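Local coordinates for 450aa long hypothetical fmu protein (Pyrococcus horikoshii, PDB 2YXL) that probably methylates the C5 carbon of cytosine in RNA, using S-adenosyl-L-methionine as methyl donor, as its RsmB/NOP relatives do, at residues A[168-180]-A[428-440]. Sequence-based numbering, arbitrary orientation.
Sequences ILGDETEDFFRSV and TMRAWPHRHSTIG
Leu169 CD2 sits over one face of Trp432, 3.7 Å from the centroid of the six-membered ring and 11° off the normal, a CH-pi contact. Ile168 CG2 adds to this at Trp432 CH2. The Phe176 ring brings CD2 to the edge of the same indole and CE2 to Pro433 CG, 4.0 Å away; Val180 CG1 touches that proline carbon too. This apolar side is the closer packed; Trp432, Pro433, Phe176 and Val180 are buried. His434 is the knob, set among Leu169, Asp175, Phe176 and Ser179. With CG between its own backbone N and carbonyl carbon (chi1 64°), its ring is directed at 168-180, where Phe176 CB lies over one face. The contact joins the end of helix 159-169, the turn after it and helix 173-181, in the ferredoxin-like region, to Trp432 and the short helix 433-436 of the Rossmann-like methyltransferase domain. Pro433 is about 10 Å, side chain to side chain, from Cys390, the predicted nucleophile. On the more solvent-accessible side the contact is polar. There Glu172 OE1 takes three bonds. His434 NE2 reaches it at 2.8 Å on the anti side, nearly straight at 167°. Arg435 NE and NH2 come side-on from the syn side, NH2 at 2.9 Å from OE1, completing a salt bridge. Asp421 pairs with Arg435 NH1.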
loop_
_atom_site.group_PDB
_atom_site.type_symbol
_atom_site.label_atom_id
_atom_site.label_comp_id
_atom_site.label_asym_id
_atom_site.label_seq_id
_atom_site.Cartn_x
_atom_site.Cartn_y
_atom_site.Cartn_z
ATOM N N ILE A 168 -16.210 -8.495 11.393
ATOM C CA ILE A 168 -16.580 -7.289 10.653
ATOM C C ILE A 168 -17.472 -7.605 9.446
ATOM O O ILE A 168 -18.452 -6.903 9.200
ATOM C CB ILE A 168 -15.322 -6.485 10.203
ATOM C CG1 ILE A 168 -14.466 -6.106 11.417
ATOM C CG2 ILE A 168 -15.720 -5.233 9.415
ATOM C CD1 ILE A 168 -13.082 -5.589 11.079
ATOM N N LEU A 169 -17.140 -8.666 8.713
ATOM C CA LEU A 169 -17.812 -8.963 7.443
ATOM C C LEU A 169 -18.732 -10.186 7.456
ATOM O O LEU A 169 -19.656 -10.274 6.644
ATOM C CB LEU A 169 -16.793 -9.075 6.304
ATOM C CG LEU A 169 -16.114 -7.774 5.859
ATOM C CD1 LEU A 169 -15.042 -8.071 4.827
ATOM C CD2 LEU A 169 -17.122 -6.768 5.309
ATOM N N GLY A 170 -18.468 -11.123 8.365
ATOM C CA GLY A 170 -19.274 -12.339 8.497
ATOM C C GLY A 170 -19.266 -13.211 7.254
ATOM O O GLY A 170 -18.239 -13.796 6.905
ATOM N N ASP A 171 -20.416 -13.279 6.586
ATOM C CA ASP A 171 -20.593 -14.071 5.364
ATOM C C ASP A 171 -19.656 -13.649 4.232
ATOM O O ASP A 171 -19.299 -14.464 3.380
ATOM C CB ASP A 171 -22.045 -13.978 4.874
ATOM C CG ASP A 171 -23.032 -14.663 5.809
ATOM O OD1 ASP A 171 -24.243 -14.641 5.504
ATOM O OD2 ASP A 171 -22.606 -15.227 6.841
ATOM N N GLU A 172 -19.264 -12.378 4.238
ATOM C CA GLU A 172 -18.439 -11.805 3.172
ATOM C C GLU A 172 -16.935 -12.019 3.359
ATOM O O GLU A 172 -16.142 -11.611 2.509
ATOM C CB GLU A 172 -18.750 -10.311 3.008
ATOM C CG GLU A 172 -20.140 -10.024 2.443
ATOM C CD GLU A 172 -20.440 -8.539 2.296
ATOM O OE1 GLU A 172 -19.496 -7.721 2.257
ATOM O OE2 GLU A 172 -21.636 -8.190 2.210
ATOM N N THR A 173 -16.550 -12.669 4.459
ATOM C CA THR A 173 -15.137 -12.891 4.795
ATOM C C THR A 173 -14.369 -13.629 3.695
ATOM O O THR A 173 -13.257 -13.231 3.340
ATOM C CB THR A 173 -14.980 -13.633 6.150
ATOM O OG1 THR A 173 -15.687 -12.919 7.169
ATOM C CG2 THR A 173 -13.515 -13.746 6.556
ATOM N N GLU A 174 -14.964 -14.694 3.160
ATOM C CA GLU A 174 -14.340 -15.480 2.094
ATOM C C GLU A 174 -14.108 -14.644 0.831
ATOM O O GLU A 174 -13.031 -14.698 0.238
ATOM C CB GLU A 174 -15.173 -16.729 1.778
ATOM C CG GLU A 174 -14.491 -17.718 0.833
ATOM C CD GLU A 174 -15.234 -19.040 0.694
ATOM O OE1 GLU A 174 -14.560 -20.074 0.506
ATOM O OE2 GLU A 174 -16.482 -19.056 0.767
ATOM N N ASP A 175 -15.116 -13.866 0.439
ATOM C CA ASP A 175 -15.023 -12.995 -0.734
ATOM C C ASP A 175 -13.961 -11.907 -0.572
ATOM O O ASP A 175 -13.249 -11.582 -1.531
ATOM C CB ASP A 175 -16.383 -12.369 -1.059
ATOM C CG ASP A 175 -17.347 -13.357 -1.693
ATOM O OD1 ASP A 175 -16.899 -14.215 -2.485
ATOM O OD2 ASP A 175 -18.560 -13.266 -1.407
ATOM N N PHE A 176 -13.859 -11.359 0.640
ATOM C CA PHE A 176 -12.840 -10.362 0.966
ATOM C C PHE A 176 -11.441 -10.905 0.716
ATOM O O PHE A 176 -10.631 -10.266 0.040
ATOM C CB PHE A 176 -12.968 -9.896 2.420
ATOM C CG PHE A 176 -11.815 -9.046 2.889
ATOM C CD1 PHE A 176 -10.766 -9.609 3.611
ATOM C CD2 PHE A 176 -11.774 -7.682 2.602
ATOM C CE1 PHE A 176 -9.695 -8.829 4.041
ATOM C CE2 PHE A 176 -10.707 -6.894 3.028
ATOM C CZ PHE A 176 -9.665 -7.470 3.752
ATOM N N PHE A 177 -11.161 -12.085 1.267
ATOM C CA PHE A 177 -9.848 -12.697 1.098
ATOM C C PHE A 177 -9.591 -13.136 -0.339
ATOM O O PHE A 177 -8.463 -13.061 -0.809
ATOM C CB PHE A 177 -9.612 -13.827 2.106
ATOM C CG PHE A 177 -9.298 -13.334 3.491
ATOM C CD1 PHE A 177 -10.238 -13.434 4.511
ATOM C CD2 PHE A 177 -8.070 -12.740 3.769
ATOM C CE1 PHE A 177 -9.954 -12.966 5.793
ATOM C CE2 PHE A 177 -7.782 -12.264 5.043
ATOM C CZ PHE A 177 -8.725 -12.381 6.059
ATOM N N ARG A 178 -10.640 -13.559 -1.040
ATOM C CA ARG A 178 -10.538 -13.820 -2.475
ATOM C C ARG A 178 -10.085 -12.578 -3.248
ATOM O O ARG A 178 -9.145 -12.653 -4.039
ATOM C CB ARG A 178 -11.849 -14.375 -3.042
ATOM C CG ARG A 178 -11.936 -15.894 -2.979
ATOM C CD ARG A 178 -12.980 -16.439 -3.940
ATOM N NE ARG A 178 -14.337 -16.300 -3.414
ATOM C CZ ARG A 178 -15.031 -17.284 -2.842
ATOM N NH1 ARG A 178 -14.503 -18.498 -2.718
ATOM N NH2 ARG A 178 -16.261 -17.053 -2.394
ATOM N N SER A 179 -10.732 -11.442 -2.992
ATOM C CA SER A 179 -10.381 -10.186 -3.661
ATOM C C SER A 179 -8.975 -9.659 -3.342
ATOM O O SER A 179 -8.354 -9.023 -4.192
ATOM C CB SER A 179 -11.422 -9.103 -3.384
ATOM O OG SER A 179 -11.411 -8.715 -2.022
ATOM N N VAL A 180 -8.477 -9.913 -2.132
ATOM C CA VAL A 180 -7.104 -9.513 -1.781
ATOM C C VAL A 180 -6.067 -10.588 -2.137
ATOM O O VAL A 180 -4.864 -10.378 -1.971
ATOM C CB VAL A 180 -6.950 -9.041 -0.293
ATOM C CG1 VAL A 180 -7.823 -7.821 -0.013
ATOM C CG2 VAL A 180 -7.240 -10.169 0.694
ATOM N N THR A 428 -21.236 7.665 7.646
ATOM C CA THR A 428 -19.869 7.329 7.259
ATOM C C THR A 428 -19.876 6.373 6.071
ATOM O O THR A 428 -20.861 5.672 5.829
ATOM C CB THR A 428 -19.055 6.702 8.427
ATOM O OG1 THR A 428 -19.611 5.432 8.795
ATOM C CG2 THR A 428 -19.028 7.632 9.637
ATOM N N MET A 429 -18.765 6.344 5.343
ATOM C CA MET A 429 -18.674 5.574 4.114
ATOM C C MET A 429 -17.475 4.635 4.138
ATOM O O MET A 429 -16.413 4.989 4.648
ATOM C CB MET A 429 -18.591 6.521 2.916
ATOM C CG MET A 429 -18.689 5.852 1.555
ATOM S SD MET A 429 -18.990 7.039 0.234
ATOM C CE MET A 429 -17.469 7.991 0.238
ATOM N N ARG A 430 -17.664 3.437 3.592
ATOM C CA ARG A 430 -16.589 2.456 3.475
ATOM C C ARG A 430 -16.457 1.918 2.050
ATOM O O ARG A 430 -17.459 1.672 1.371
ATOM C CB ARG A 430 -16.801 1.294 4.445
ATOM C CG ARG A 430 -16.372 1.576 5.873
ATOM C CD ARG A 430 -16.575 0.345 6.738
ATOM N NE ARG A 430 -15.942 0.475 8.046
ATOM C CZ ARG A 430 -14.856 -0.190 8.437
ATOM N NH1 ARG A 430 -14.259 -1.050 7.619
ATOM N NH2 ARG A 430 -14.368 0.000 9.657
ATOM N N ALA A 431 -15.212 1.754 1.611
ATOM C CA ALA A 431 -14.897 1.044 0.378
ATOM C C ALA A 431 -14.341 -0.324 0.741
ATOM O O ALA A 431 -13.654 -0.480 1.757
ATOM C CB ALA A 431 -13.890 1.825 -0.451
ATOM N N TRP A 432 -14.655 -1.313 -0.090
ATOM C CA TRP A 432 -14.206 -2.685 0.118
ATOM C C TRP A 432 -13.641 -3.271 -1.172
ATOM O O TRP A 432 -14.211 -3.060 -2.247
ATOM C CB TRP A 432 -15.362 -3.554 0.611
ATOM C CG TRP A 432 -15.859 -3.199 1.976
ATOM C CD1 TRP A 432 -16.952 -2.437 2.279
ATOM C CD2 TRP A 432 -15.291 -3.602 3.230
ATOM N NE1 TRP A 432 -17.100 -2.339 3.642
ATOM C CE2 TRP A 432 -16.094 -3.044 4.251
ATOM C CE3 TRP A 432 -14.180 -4.378 3.591
ATOM C CZ2 TRP A 432 -15.822 -3.236 5.610
ATOM C CZ3 TRP A 432 -13.912 -4.573 4.942
ATOM C CH2 TRP A 432 -14.730 -4.002 5.935
ATOM N N PRO A 433 -12.524 -4.018 -1.072
ATOM C CA PRO A 433 -11.905 -4.659 -2.240
ATOM C C PRO A 433 -12.851 -5.591 -2.997
ATOM O O PRO A 433 -12.897 -5.547 -4.225
ATOM C CB PRO A 433 -10.741 -5.453 -1.631
ATOM C CG PRO A 433 -10.447 -4.767 -0.340
ATOM C CD PRO A 433 -11.766 -4.289 0.167
ATOM N N HIS A 434 -13.608 -6.406 -2.265
ATOM C CA HIS A 434 -14.495 -7.403 -2.870
ATOM C C HIS A 434 -15.795 -6.813 -3.420
ATOM O O HIS A 434 -16.473 -7.452 -4.226
ATOM C CB HIS A 434 -14.785 -8.544 -1.882
ATOM C CG HIS A 434 -15.533 -8.116 -0.656
ATOM N ND1 HIS A 434 -15.000 -7.258 0.282
ATOM C CD2 HIS A 434 -16.769 -8.442 -0.209
ATOM C CE1 HIS A 434 -15.880 -7.065 1.249
ATOM N NE2 HIS A 434 -16.961 -7.773 0.975
ATOM N N ARG A 435 -16.135 -5.599 -2.989
ATOM C CA ARG A 435 -17.321 -4.904 -3.499
ATOM C C ARG A 435 -16.989 -3.878 -4.582
ATOM O O ARG A 435 -17.776 -3.676 -5.502
ATOM C CB ARG A 435 -18.084 -4.202 -2.370
ATOM C CG ARG A 435 -18.648 -5.117 -1.296
ATOM C CD ARG A 435 -19.505 -4.322 -0.328
ATOM N NE ARG A 435 -19.590 -4.945 0.992
ATOM C CZ ARG A 435 -20.099 -4.357 2.076
ATOM N NH1 ARG A 435 -20.570 -3.117 2.014
ATOM N NH2 ARG A 435 -20.130 -5.012 3.230
ATOM N N HIS A 436 -15.829 -3.233 -4.471
ATOM C CA HIS A 436 -15.552 -2.042 -5.281
ATOM C C HIS A 436 -14.275 -2.079 -6.118
ATOM O O HIS A 436 -14.030 -1.163 -6.900
ATOM C CB HIS A 436 -15.548 -0.789 -4.398
ATOM C CG HIS A 436 -16.785 -0.626 -3.571
ATOM N ND1 HIS A 436 -16.778 -0.721 -2.196
ATOM C CD2 HIS A 436 -18.066 -0.371 -3.925
ATOM C CE1 HIS A 436 -18.002 -0.528 -1.738
ATOM N NE2 HIS A 436 -18.803 -0.315 -2.767
ATOM N N SER A 437 -13.469 -3.126 -5.956
ATOM C CA SER A 437 -12.190 -3.258 -6.673
ATOM C C SER A 437 -11.236 -2.079 -6.440
ATOM O O SER A 437 -10.531 -1.632 -7.348
ATOM C CB SER A 437 -12.415 -3.492 -8.171
ATOM O OG SER A 437 -13.047 -4.738 -8.387
ATOM N N THR A 438 -11.248 -1.576 -5.212
ATOM C CA THR A 438 -10.264 -0.608 -4.741
ATOM C C THR A 438 -9.847 -1.072 -3.345
ATOM O O THR A 438 -10.379 -2.065 -2.852
ATOM C CB THR A 438 -10.830 0.843 -4.756
ATOM O OG1 THR A 438 -9.773 1.783 -4.530
ATOM C CG2 THR A 438 -11.938 1.036 -3.714
ATOM N N ILE A 439 -8.892 -0.386 -2.724
ATOM C CA ILE A 439 -8.466 -0.715 -1.355
ATOM C C ILE A 439 -9.580 -0.496 -0.325
ATOM O O ILE A 439 -10.489 0.306 -0.547
ATOM C CB ILE A 439 -7.221 0.102 -0.928
ATOM C CG1 ILE A 439 -7.458 1.608 -1.145
ATOM C CG2 ILE A 439 -5.975 -0.400 -1.667
ATOM C CD1 ILE A 439 -6.443 2.515 -0.469
ATOM N N GLY A 440 -9.509 -1.222 0.790
ATOM C CA GLY A 440 -10.391 -0.981 1.936
ATOM C C GLY A 440 -10.161 0.424 2.464
ATOM O O GLY A 440 -9.021 0.829 2.690
#